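Local atomic coordinates of phosphoribosylaminoimidazole-succinocarboxamide synthase (Pyrococcus horikoshii, PDB entry 4O81), a protein that catalyses the ATP-dependent joining of L-aspartate to 5-amino-1-(5-phosphoribosyl)imidazole-4-carboxylate, giving SAICAR in de novo purine biosynthesis. Residues L88-R93 with P115-Y120; R93-G98 with I170-K175; S193-R198 with L208-F213. One frame throughout, in Å; residues are numbered along the deposited sequence.

Along the chain, interactions 1 and 2 interlock: they share R93, and their segments alternate, with P115-Y120 falling between R93-G98 and I170-K175. Interaction 3 follows in series. The centres of interactions 1 and 2 lie about 10 Å apart, those of 2 and 3 about 11 Å, and those of 1 and 3 about 16 Å. One antiparallel sheet connects all three, since strand 169-180 pairs with strand 84-93 and with strand 197-201. Each contact also touches the same AMP. R93 from the first two and R198 from the third bond its phosphate, while D173 of interaction 2 takes its ribose hydroxyl, so side chains from this sheet line one AMP-binding site.

Interaction 1 of 3, residues L88-R93 with P115-Y120. With CD (cadmium ion), chain H; CD (cadmium ion), chain E; AMP (adenosine monophosphate), chain K.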
loop_
_atom_site.group_PDB
_atom_site.type_symbol
_atom_site.label_atom_id
_atom_site.label_comp_id
_atom_site.label_asym_id
_atom_site.label_seq_id
_atom_site.Cartn_x
_atom_site.Cartn_y
_atom_site.Cartn_z
ATOM N N LEU A 88 16.836 18.305 -8.035
ATOM C CA LEU A 88 15.695 18.188 -7.144
ATOM C C LEU A 88 15.950 17.257 -5.964
ATOM O O LEU A 88 16.651 16.244 -6.085
ATOM C CB LEU A 88 14.470 17.659 -7.912
ATOM C CG LEU A 88 13.887 18.454 -9.089
ATOM C CD1 LEU A 88 12.736 17.678 -9.716
ATOM C CD2 LEU A 88 13.418 19.846 -8.669
ATOM N N GLU A 89 15.376 17.628 -4.824
ATOM C CA GLU A 89 15.043 16.671 -3.774
ATOM C C GLU A 89 13.530 16.466 -3.839
ATOM O O GLU A 89 12.767 17.431 -3.772
ATOM C CB GLU A 89 15.457 17.181 -2.402
ATOM C CG GLU A 89 16.944 17.461 -2.278
ATOM C CD GLU A 89 17.342 18.018 -0.918
ATOM O OE1 GLU A 89 16.459 18.498 -0.163
ATOM O OE2 GLU A 89 18.554 17.981 -0.615
ATOM N N VAL A 90 13.111 15.216 -4.019
ATOM C CA VAL A 90 11.696 14.879 -4.077
ATOM C C VAL A 90 11.338 14.209 -2.762
ATOM O O VAL A 90 11.774 13.095 -2.486
ATOM C CB VAL A 90 11.371 13.988 -5.300
ATOM C CG1 VAL A 90 9.882 13.687 -5.377
ATOM C CG2 VAL A 90 11.877 14.645 -6.593
ATOM N N VAL A 91 10.551 14.917 -1.951
ATOM C CA VAL A 91 10.176 14.458 -0.623
ATOM C C VAL A 91 8.740 13.934 -0.581
ATOM O O VAL A 91 7.805 14.601 -1.031
ATOM C CB VAL A 91 10.393 15.573 0.440
ATOM C CG1 VAL A 91 9.802 15.187 1.788
ATOM C CG2 VAL A 91 11.878 15.891 0.591
ATOM N N VAL A 92 8.568 12.724 -0.056
ATOM C CA VAL A 92 7.235 12.165 0.102
ATOM C C VAL A 92 6.967 12.015 1.595
ATOM O O VAL A 92 7.847 11.541 2.345
ATOM C CB VAL A 92 7.048 10.804 -0.603
ATOM C CG1 VAL A 92 5.591 10.342 -0.500
ATOM C CG2 VAL A 92 7.472 10.883 -2.054
ATOM N N ARG A 93 5.762 12.424 2.008
ATOM C CA ARG A 93 5.403 12.489 3.423
ATOM C C ARG A 93 4.090 11.764 3.696
ATOM O O ARG A 93 3.068 12.049 3.062
ATOM C CB ARG A 93 5.337 13.954 3.900
ATOM C CG ARG A 93 6.456 14.820 3.309
ATOM C CD ARG A 93 6.510 16.240 3.870
ATOM N NE ARG A 93 7.152 16.252 5.170
ATOM C CZ ARG A 93 8.260 16.922 5.491
ATOM N NH1 ARG A 93 8.872 17.716 4.626
ATOM N NH2 ARG A 93 8.745 16.808 6.723
ATOM N N PRO A 115 -0.635 10.704 0.718
ATOM C CA PRO A 115 0.773 11.131 0.767
ATOM C C PRO A 115 0.976 12.512 0.132
ATOM O O PRO A 115 0.292 12.870 -0.826
ATOM C CB PRO A 115 1.524 10.048 -0.027
ATOM C CG PRO A 115 0.550 8.933 -0.236
ATOM C CD PRO A 115 -0.836 9.488 -0.092
ATOM N N ILE A 116 1.901 13.283 0.686
ATOM C CA ILE A 116 2.202 14.621 0.191
ATOM C C ILE A 116 3.555 14.571 -0.516
ATOM O O ILE A 116 4.514 14.043 0.043
ATOM C CB ILE A 116 2.242 15.635 1.358
ATOM C CG1 ILE A 116 0.818 15.918 1.860
ATOM C CG2 ILE A 116 2.963 16.927 0.962
ATOM C CD1 ILE A 116 0.761 16.963 2.972
ATOM N N VAL A 117 3.624 15.104 -1.741
ATOM C CA VAL A 117 4.900 15.220 -2.459
ATOM C C VAL A 117 5.322 16.687 -2.440
ATOM O O VAL A 117 4.555 17.576 -2.854
ATOM C CB VAL A 117 4.818 14.751 -3.933
ATOM C CG1 VAL A 117 6.209 14.775 -4.568
ATOM C CG2 VAL A 117 4.196 13.362 -4.052
ATOM N N GLU A 118 6.526 16.937 -1.930
ATOM C CA GLU A 118 7.152 18.260 -1.997
ATOM C C GLU A 118 8.408 18.228 -2.884
ATOM O O GLU A 118 9.167 17.246 -2.854
ATOM C CB GLU A 118 7.536 18.749 -0.597
ATOM C CG GLU A 118 6.364 18.938 0.357
ATOM C CD GLU A 118 6.795 19.040 1.815
ATOM O OE1 GLU A 118 7.988 18.785 2.166
ATOM O OE2 GLU A 118 5.922 19.374 2.631
ATOM N N LEU A 119 8.604 19.296 -3.659
ATOM C CA LEU A 119 9.793 19.477 -4.511
ATOM C C LEU A 119 10.700 20.526 -3.908
ATOM O O LEU A 119 10.239 21.594 -3.496
ATOM C CB LEU A 119 9.418 19.924 -5.928
ATOM C CG LEU A 119 8.433 19.066 -6.723
ATOM C CD1 LEU A 119 8.041 19.738 -8.021
ATOM C CD2 LEU A 119 8.990 17.680 -7.008
ATOM N N TYR A 120 11.988 20.211 -3.849
ATOM C CA TYR A 120 12.980 21.151 -3.367
ATOM C C TYR A 120 14.054 21.308 -4.414
ATOM O O TYR A 120 14.516 20.328 -5.015
ATOM C CB TYR A 120 13.610 20.678 -2.056
ATOM C CG TYR A 120 12.633 20.648 -0.897
ATOM C CD1 TYR A 120 12.517 21.736 -0.037
ATOM C CD2 TYR A 120 11.794 19.541 -0.690
ATOM C CE1 TYR A 120 11.627 21.721 1.027
ATOM C CE2 TYR A 120 10.901 19.511 0.374
ATOM C CZ TYR A 120 10.825 20.599 1.227
ATOM O OH TYR A 120 9.923 20.595 2.258
HETATM CD CD CD H . 16.044 19.074 1.993
HETATM CD CD CD E . 20.710 19.390 0.057
HETATM P P AMP K . 12.269 17.915 6.413
HETATM O O1P AMP K . 11.849 18.756 5.220
HETATM O O2P AMP K . 11.151 17.602 7.370
HETATM O O3P AMP K . 13.491 18.407 7.136
HETATM O "O5'" AMP K . 12.758 16.503 5.755
HETATM C "C5'" AMP K . 11.855 15.555 5.152
HETATM C "C4'" AMP K . 12.465 14.169 4.852
HETATM O "O4'" AMP K . 13.324 14.205 3.715
HETATM C "C3'" AMP K . 13.313 13.557 5.970
HETATM O "O3'" AMP K . 13.187 12.128 5.944
HETATM C "C2'" AMP K . 14.732 13.905 5.595
HETATM O "O2'" AMP K . 15.665 12.952 6.116
HETATM C "C1'" AMP K . 14.677 13.890 4.073
HETATM N N9 AMP K . 15.629 14.887 3.527
HETATM C C8 AMP K . 15.345 16.160 3.188
HETATM N N7 AMP K . 16.453 16.795 2.724
HETATM C C5 AMP K . 17.476 15.936 2.765
HETATM C C6 AMP K . 18.924 15.966 2.422
HETATM N N6 AMP K . 19.512 17.085 1.932
HETATM N N1 AMP K . 19.629 14.820 2.621
HETATM C C2 AMP K . 19.059 13.698 3.114
HETATM N N3 AMP K . 17.752 13.610 3.441
HETATM C C4 AMP K . 16.926 14.669 3.294
HETATM O O HOH W 1 13.569 18.735 2.351
#
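The pairs E89-Y120, V91-E118 and R93-I116 carry six backbone hydrogen bonds between two antiparallel strands whose axes come within 4.6 Å of each other. On one face V90, V92 and V117 pack on helix 143-165 and L119 lies against I131; V90 CG1 meets V117 CG1 at 3.9 Å. The face carrying E89, V91, R93, I116, E118 and Y120 mixes charged and apolar groups, and E89, V91 and R93 reach AMP or its metal. Here E118, extended beyond CG, sends its OE1 to R93 NH1 in a 2.8 Å salt bridge; the donor comes from the syn side, and the guanidinium and carboxylate planes stand 56° apart. Y120 OH gives a second bond to the same OE1, at 2.7 Å, arriving over the opposite face of the carboxylate. V91 CG2 touches Y120 CE2, coming at the ring obliquely. A bend at chi3 (79°) swings the R93 guanidinium up to the phosphate, where NH2 bonds AMP O2P at 2.6 Å and NH1 bonds O1P at 3.2 Å. Four residues back, E89 OE1 binds a cadmium ion at 2.3 Å that also holds AMP N7, and E89 OE2 shares a second cadmium with D128. Gripped by two donors, E118 OE1 probably balances part of the arginine's charge and fixes its turn, while R93 holds the phosphate and E89 reaches the adenine through cadmium.

Interaction 2 of 3, residues R93-G98 with I170-K175; sequences RNVVAG and ILVDFK. With AMP (adenosine monophosphate), chain K.
R93 and D173 lie side by side and point the same way, paired across the strands with their CA atoms 4.2 Å apart. Their flat ends do not lie flush: the guanidinium and carboxylate planes are 76° apart, and R93 NH2 makes a long salt bridge to D173 OD2 at 3.4 Å. A water at the guanidinium edge accepts a hydrogen bond from R93 NE and sits 2.7 Å from D173 OD2, with V95 O also close to it. D173 splits its work: chi1 of 52° sets the carboxylate between ribose and arginines, and its rotation about CB-CG sends OD1 to AMP O3', from which it accepts at 2.5 Å, and OD2 to R93 and R198. Replacing R93 with an alanine would probably leave the AMP phosphate and D173 OD2 each short of a positive partner and set the bridging water free to shift. Past R93 the chain turns a corner at N94, and V172 O accepts from both N94 N, at 2.9 Å, and V95 N, at 3.1 Å. The N94 amide crosses to L171 O, ND2 donating from above the carbonyl plane; ND2 also bonds N157 OD1. The V95 and I170 side chains cross at about a right angle, touching through their CG2 atoms, and A97 CB presses on V172 CG1 at 3.6 Å. At G98, CA passes 3.5 Å from AMP O2P, and a CB there would run into that oxygen. The corner follows strand 84-93 and lies against strand 169-180, which also pairs with strand 197-201; helix 143-165 touches L171 and F174, strand 197-201 packs against V172 and F174, and strand 84-93 lies against F174 and K175.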
loop_
_atom_site.group_PDB
_atom_site.type_symbol
_atom_site.label_atom_id
_atom_site.label_comp_id
_atom_site.label_asym_id
_atom_site.label_seq_id
_atom_site.Cartn_x
_atom_site.Cartn_y
_atom_site.Cartn_z
ATOM N N ARG A 93 5.762 12.424 2.008
ATOM C CA ARG A 93 5.403 12.489 3.423
ATOM C C ARG A 93 4.090 11.764 3.696
ATOM O O ARG A 93 3.068 12.049 3.062
ATOM C CB ARG A 93 5.337 13.954 3.900
ATOM C CG ARG A 93 6.456 14.820 3.309
ATOM C CD ARG A 93 6.510 16.240 3.870
ATOM N NE ARG A 93 7.152 16.252 5.170
ATOM C CZ ARG A 93 8.260 16.922 5.491
ATOM N NH1 ARG A 93 8.872 17.716 4.626
ATOM N NH2 ARG A 93 8.745 16.808 6.723
ATOM N N ASN A 94 4.129 10.827 4.648
ATOM C CA ASN A 94 2.943 10.093 5.077
ATOM C C ASN A 94 2.443 10.557 6.440
ATOM O O ASN A 94 1.256 10.479 6.729
ATOM C CB ASN A 94 3.249 8.596 5.132
ATOM C CG ASN A 94 3.650 8.051 3.790
ATOM O OD1 ASN A 94 2.894 8.185 2.838
ATOM N ND2 ASN A 94 4.858 7.479 3.688
ATOM N N VAL A 95 3.377 10.989 7.283
ATOM C CA VAL A 95 3.090 11.383 8.666
ATOM C C VAL A 95 3.748 12.743 8.902
ATOM O O VAL A 95 4.873 12.943 8.482
ATOM C CB VAL A 95 3.673 10.322 9.645
ATOM C CG1 VAL A 95 3.605 10.800 11.083
ATOM C CG2 VAL A 95 2.964 8.983 9.483
ATOM N N VAL A 96 3.058 13.659 9.580
ATOM C CA VAL A 96 3.580 15.005 9.875
ATOM C C VAL A 96 4.820 14.927 10.787
ATOM O O VAL A 96 4.779 14.327 11.855
ATOM C CB VAL A 96 2.487 15.926 10.503
ATOM C CG1 VAL A 96 3.063 17.284 10.937
ATOM C CG2 VAL A 96 1.309 16.122 9.552
ATOM N N ALA A 97 5.921 15.509 10.331
ATOM C CA ALA A 97 7.175 15.568 11.091
ATOM C C ALA A 97 8.059 16.634 10.462
ATOM O O ALA A 97 7.771 17.109 9.351
ATOM C CB ALA A 97 7.889 14.212 11.088
ATOM N N GLY A 98 9.130 17.006 11.163
ATOM C CA GLY A 98 10.114 17.989 10.667
ATOM C C GLY A 98 9.455 19.244 10.119
ATOM O O GLY A 98 8.536 19.782 10.749
ATOM N N ILE A 170 7.062 2.611 10.699
ATOM C CA ILE A 170 6.355 3.675 10.002
ATOM C C ILE A 170 7.313 4.436 9.085
ATOM O O ILE A 170 8.330 5.006 9.544
ATOM C CB ILE A 170 5.701 4.662 10.991
ATOM C CG1 ILE A 170 4.754 3.923 11.932
ATOM C CG2 ILE A 170 4.960 5.783 10.248
ATOM C CD1 ILE A 170 4.365 4.707 13.175
ATOM N N LEU A 171 7.009 4.442 7.789
ATOM C CA LEU A 171 7.715 5.357 6.878
ATOM C C LEU A 171 7.072 6.722 6.999
ATOM O O LEU A 171 6.008 6.970 6.422
ATOM C CB LEU A 171 7.648 4.876 5.431
ATOM C CG LEU A 171 8.366 5.675 4.334
ATOM C CD1 LEU A 171 9.866 5.769 4.592
ATOM C CD2 LEU A 171 8.108 4.995 2.997
ATOM N N VAL A 172 7.713 7.595 7.770
ATOM C CA VAL A 172 7.158 8.913 8.102
ATOM C C VAL A 172 7.287 9.860 6.898
ATOM O O VAL A 172 6.304 10.461 6.463
ATOM C CB VAL A 172 7.826 9.482 9.395
ATOM C CG1 VAL A 172 7.529 10.970 9.575
ATOM C CG2 VAL A 172 7.337 8.684 10.616
ATOM N N ASP A 173 8.502 9.972 6.357
ATOM C CA ASP A 173 8.756 10.723 5.130
ATOM C C ASP A 173 10.117 10.280 4.597
ATOM O O ASP A 173 10.824 9.503 5.265
ATOM C CB ASP A 173 8.704 12.245 5.364
ATOM C CG ASP A 173 9.602 12.696 6.511
ATOM O OD1 ASP A 173 10.746 12.254 6.572
ATOM O OD2 ASP A 173 9.160 13.486 7.355
ATOM N N PHE A 174 10.481 10.750 3.413
ATOM C CA PHE A 174 11.780 10.419 2.816
ATOM C C PHE A 174 12.084 11.302 1.596
ATOM O O PHE A 174 11.175 11.870 1.011
ATOM C CB PHE A 174 11.898 8.902 2.491
ATOM C CG PHE A 174 10.953 8.413 1.425
ATOM C CD1 PHE A 174 11.432 8.069 0.166
ATOM C CD2 PHE A 174 9.596 8.284 1.673
ATOM C CE1 PHE A 174 10.577 7.607 -0.827
ATOM C CE2 PHE A 174 8.733 7.843 0.672
ATOM C CZ PHE A 174 9.221 7.509 -0.575
ATOM N N LYS A 175 13.368 11.444 1.265
ATOM C CA LYS A 175 13.810 12.210 0.112
ATOM C C LYS A 175 14.333 11.263 -0.958
ATOM O O LYS A 175 15.051 10.327 -0.652
ATOM C CB LYS A 175 14.929 13.208 0.475
ATOM C CG LYS A 175 15.593 13.853 -0.752
ATOM C CD LYS A 175 17.091 14.152 -0.630
ATOM C CE LYS A 175 17.939 12.983 -0.146
ATOM N NZ LYS A 175 18.998 12.588 -1.115
HETATM P P AMP K . 12.269 17.915 6.413
HETATM O O1P AMP K . 11.849 18.756 5.220
HETATM O O2P AMP K . 11.151 17.602 7.370
HETATM O O3P AMP K . 13.491 18.407 7.136
HETATM O "O5'" AMP K . 12.758 16.503 5.755
HETATM C "C5'" AMP K . 11.855 15.555 5.152
HETATM C "C4'" AMP K . 12.465 14.169 4.852
HETATM O "O4'" AMP K . 13.324 14.205 3.715
HETATM C "C3'" AMP K . 13.313 13.557 5.970
HETATM O "O3'" AMP K . 13.187 12.128 5.944
HETATM C "C2'" AMP K . 14.732 13.905 5.595
HETATM O "O2'" AMP K . 15.665 12.952 6.116
HETATM C "C1'" AMP K . 14.677 13.890 4.073
HETATM N N9 AMP K . 15.629 14.887 3.527
HETATM C C8 AMP K . 15.345 16.160 3.188
HETATM N N7 AMP K . 16.453 16.795 2.724
HETATM C C5 AMP K . 17.476 15.936 2.765
HETATM C C6 AMP K . 18.924 15.966 2.422
HETATM N N6 AMP K . 19.512 17.085 1.932
HETATM N N1 AMP K . 19.629 14.820 2.621
HETATM C C2 AMP K . 19.059 13.698 3.114
HETATM N N3 AMP K . 17.752 13.610 3.441
HETATM C C4 AMP K . 16.926 14.669 3.294
HETATM O O HOH W 2 6.668 14.566 7.338
#

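Interaction 3 of 3, residues S193-R198 with L208-F213; sequences SPDTCR and LDKDVF. With AMP (adenosine monophosphate), chain K.
R198 leaves its strand beside D209 in the loop and D211 in the helix that follows. Its CB lies 3.7 Å from D209 OD2, the carboxylate oxygen that also accepts from F199 N. CG comes next, between AMP O3' and D211 OD2, and CD moves in to 3.3 Å from that same D211 oxygen. The chain stays extended from CG to NE, which carries NE to D211 OD2 at 2.8 Å. This salt bridge uses the syn lone pair and lies in the guanidinium plane, although the carboxylate is rotated 40° against it and the two side chains cross at about a right angle. D211 OD1 meanwhile holds R214.

D209 precedes the turn that leads into the helix, and its OD1 makes a capping bond, accepting from D211 N at 2.8 Å. Across from it, S193 OG accepts from D195 N, an ST turn in the loop ahead of strand 197-201. P194 O accepts from K210 N at 2.9 Å, and P194 CB packs on the D209 backbone. The K210 chain then runs past D195, CD near OD2, and a water links K210 NZ to D195 OD1; K210 NZ also bonds T32 O, D195 OD2 bonds Y224 OH, and D195 OD1 pairs with K45.

Beyond CZ, the R198 guanidinium has AMP C3' over one face. NH1 bonds AMP O2P at 2.9 Å, straight at 162°, and also reaches D173 OD2, whereas NH2 holds O2P only weakly, at 3.4 Å.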
loop_
_atom_site.group_PDB
_atom_site.type_symbol
_atom_site.label_atom_id
_atom_site.label_comp_id
_atom_site.label_asym_id
_atom_site.label_seq_id
_atom_site.Cartn_x
_atom_site.Cartn_y
_atom_site.Cartn_z
ATOM N N SER A 193 18.195 5.280 2.700
ATOM C CA SER A 193 18.724 4.813 3.975
ATOM C C SER A 193 18.130 5.617 5.136
ATOM O O SER A 193 17.374 6.568 4.904
ATOM C CB SER A 193 20.261 4.890 3.970
ATOM O OG SER A 193 20.714 6.230 4.019
ATOM N N PRO A 194 18.463 5.242 6.395
ATOM C CA PRO A 194 18.022 6.045 7.528
ATOM C C PRO A 194 18.636 7.455 7.540
ATOM O O PRO A 194 18.227 8.281 8.352
ATOM C CB PRO A 194 18.494 5.231 8.752
ATOM C CG PRO A 194 18.690 3.839 8.245
ATOM C CD PRO A 194 19.112 3.988 6.822
ATOM N N ASP A 195 19.593 7.728 6.657
ATOM C CA ASP A 195 20.077 9.096 6.468
ATOM C C ASP A 195 19.062 9.950 5.697
ATOM O O ASP A 195 19.005 11.163 5.887
ATOM C CB ASP A 195 21.433 9.129 5.743
ATOM C CG ASP A 195 22.632 8.945 6.686
ATOM O OD1 ASP A 195 23.754 9.258 6.243
ATOM O OD2 ASP A 195 22.480 8.476 7.845
ATOM N N THR A 196 18.268 9.310 4.840
ATOM C CA THR A 196 17.402 10.031 3.897
ATOM C C THR A 196 15.906 9.734 4.068
ATOM O O THR A 196 15.085 10.156 3.239
ATOM C CB THR A 196 17.789 9.708 2.446
ATOM O OG1 THR A 196 17.635 8.304 2.232
ATOM C CG2 THR A 196 19.233 10.132 2.147
ATOM N N CYS A 197 15.574 8.992 5.126
ATOM C CA CYS A 197 14.188 8.647 5.484
ATOM C C CYS A 197 13.962 8.895 6.967
ATOM O O CYS A 197 14.905 8.806 7.759
ATOM C CB CYS A 197 13.905 7.153 5.254
ATOM S SG CYS A 197 14.252 6.429 3.640
ATOM N N ARG A 198 12.721 9.181 7.348
ATOM C CA ARG A 198 12.323 9.088 8.741
ATOM C C ARG A 198 11.587 7.779 8.937
ATOM O O ARG A 198 10.547 7.528 8.303
ATOM C CB ARG A 198 11.439 10.256 9.205
ATOM C CG ARG A 198 12.196 11.561 9.410
ATOM C CD ARG A 198 11.378 12.586 10.192
ATOM N NE ARG A 198 12.134 13.829 10.358
ATOM C CZ ARG A 198 12.026 14.900 9.570
ATOM N NH1 ARG A 198 11.160 14.927 8.556
ATOM N NH2 ARG A 198 12.778 15.967 9.817
ATOM N N LEU A 208 14.234 5.773 14.323
ATOM C CA LEU A 208 15.223 4.786 13.938
ATOM C C LEU A 208 15.983 5.271 12.692
ATOM O O LEU A 208 16.126 4.550 11.716
ATOM C CB LEU A 208 14.543 3.423 13.692
ATOM C CG LEU A 208 13.756 2.785 14.851
ATOM C CD1 LEU A 208 12.955 1.566 14.389
ATOM C CD2 LEU A 208 14.674 2.400 15.999
ATOM N N ASP A 209 16.485 6.501 12.743
ATOM C CA ASP A 209 17.025 7.165 11.562
ATOM C C ASP A 209 17.957 8.293 12.002
ATOM O O ASP A 209 18.292 8.396 13.186
ATOM C CB ASP A 209 15.861 7.749 10.744
ATOM C CG ASP A 209 14.928 8.595 11.597
ATOM O OD1 ASP A 209 15.420 9.465 12.344
ATOM O OD2 ASP A 209 13.702 8.403 11.542
ATOM N N LYS A 210 18.319 9.174 11.072
ATOM C CA LYS A 210 19.290 10.225 11.345
ATOM C C LYS A 210 18.850 11.258 12.403
ATOM O O LYS A 210 19.683 11.992 12.940
ATOM C CB LYS A 210 19.717 10.907 10.034
ATOM C CG LYS A 210 21.038 11.661 10.129
ATOM C CD LYS A 210 21.572 12.046 8.761
ATOM C CE LYS A 210 22.338 13.356 8.846
ATOM N NZ LYS A 210 22.935 13.757 7.538
ATOM N N ASP A 211 17.558 11.314 12.705
ATOM C CA ASP A 211 17.046 12.238 13.731
ATOM C C ASP A 211 17.615 11.941 15.104
ATOM O O ASP A 211 17.684 12.820 15.967
ATOM C CB ASP A 211 15.519 12.213 13.801
ATOM C CG ASP A 211 14.876 13.068 12.712
ATOM O OD1 ASP A 211 15.604 13.820 12.019
ATOM O OD2 ASP A 211 13.642 12.987 12.555
ATOM N N VAL A 212 18.025 10.692 15.292
ATOM C CA VAL A 212 18.677 10.263 16.521
ATOM C C VAL A 212 20.001 11.024 16.699
ATOM O O VAL A 212 20.341 11.440 17.817
ATOM C CB VAL A 212 18.832 8.726 16.527
ATOM C CG1 VAL A 212 19.816 8.253 17.586
ATOM C CG2 VAL A 212 17.465 8.075 16.734
ATOM N N PHE A 213 20.717 11.224 15.594
ATOM C CA PHE A 213 21.933 12.037 15.591
ATOM C C PHE A 213 21.604 13.537 15.625
ATOM O O PHE A 213 22.142 14.269 16.460
ATOM C CB PHE A 213 22.831 11.677 14.397
ATOM C CG PHE A 213 23.946 12.659 14.132
ATOM C CD1 PHE A 213 24.951 12.878 15.074
ATOM C CD2 PHE A 213 24.013 13.338 12.919
ATOM C CE1 PHE A 213 25.979 13.774 14.821
ATOM C CE2 PHE A 213 25.042 14.239 12.661
ATOM C CZ PHE A 213 26.026 14.456 13.613
HETATM P P AMP K . 12.269 17.915 6.413
HETATM O O1P AMP K . 11.849 18.756 5.220
HETATM O O2P AMP K . 11.151 17.602 7.370
HETATM O O3P AMP K . 13.491 18.407 7.136
HETATM O "O5'" AMP K . 12.758 16.503 5.755
HETATM C "C5'" AMP K . 11.855 15.555 5.152
HETATM C "C4'" AMP K . 12.465 14.169 4.852
HETATM O "O4'" AMP K . 13.324 14.205 3.715
HETATM C "C3'" AMP K . 13.313 13.557 5.970
HETATM O "O3'" AMP K . 13.187 12.128 5.944
HETATM C "C2'" AMP K . 14.732 13.905 5.595
HETATM O "O2'" AMP K . 15.665 12.952 6.116
HETATM C "C1'" AMP K . 14.677 13.890 4.073
HETATM N N9 AMP K . 15.629 14.887 3.527
HETATM C C8 AMP K . 15.345 16.160 3.188
HETATM N N7 AMP K . 16.453 16.795 2.724
HETATM C C5 AMP K . 17.476 15.936 2.765
HETATM C C6 AMP K . 18.924 15.966 2.422
HETATM N N6 AMP K . 19.512 17.085 1.932
HETATM N N1 AMP K . 19.629 14.820 2.621
HETATM C C2 AMP K . 19.059 13.698 3.114
HETATM N N3 AMP K . 17.752 13.610 3.441
HETATM C C4 AMP K . 16.926 14.669 3.294
HETATM O O HOH W 3 24.838 12.273 6.796
#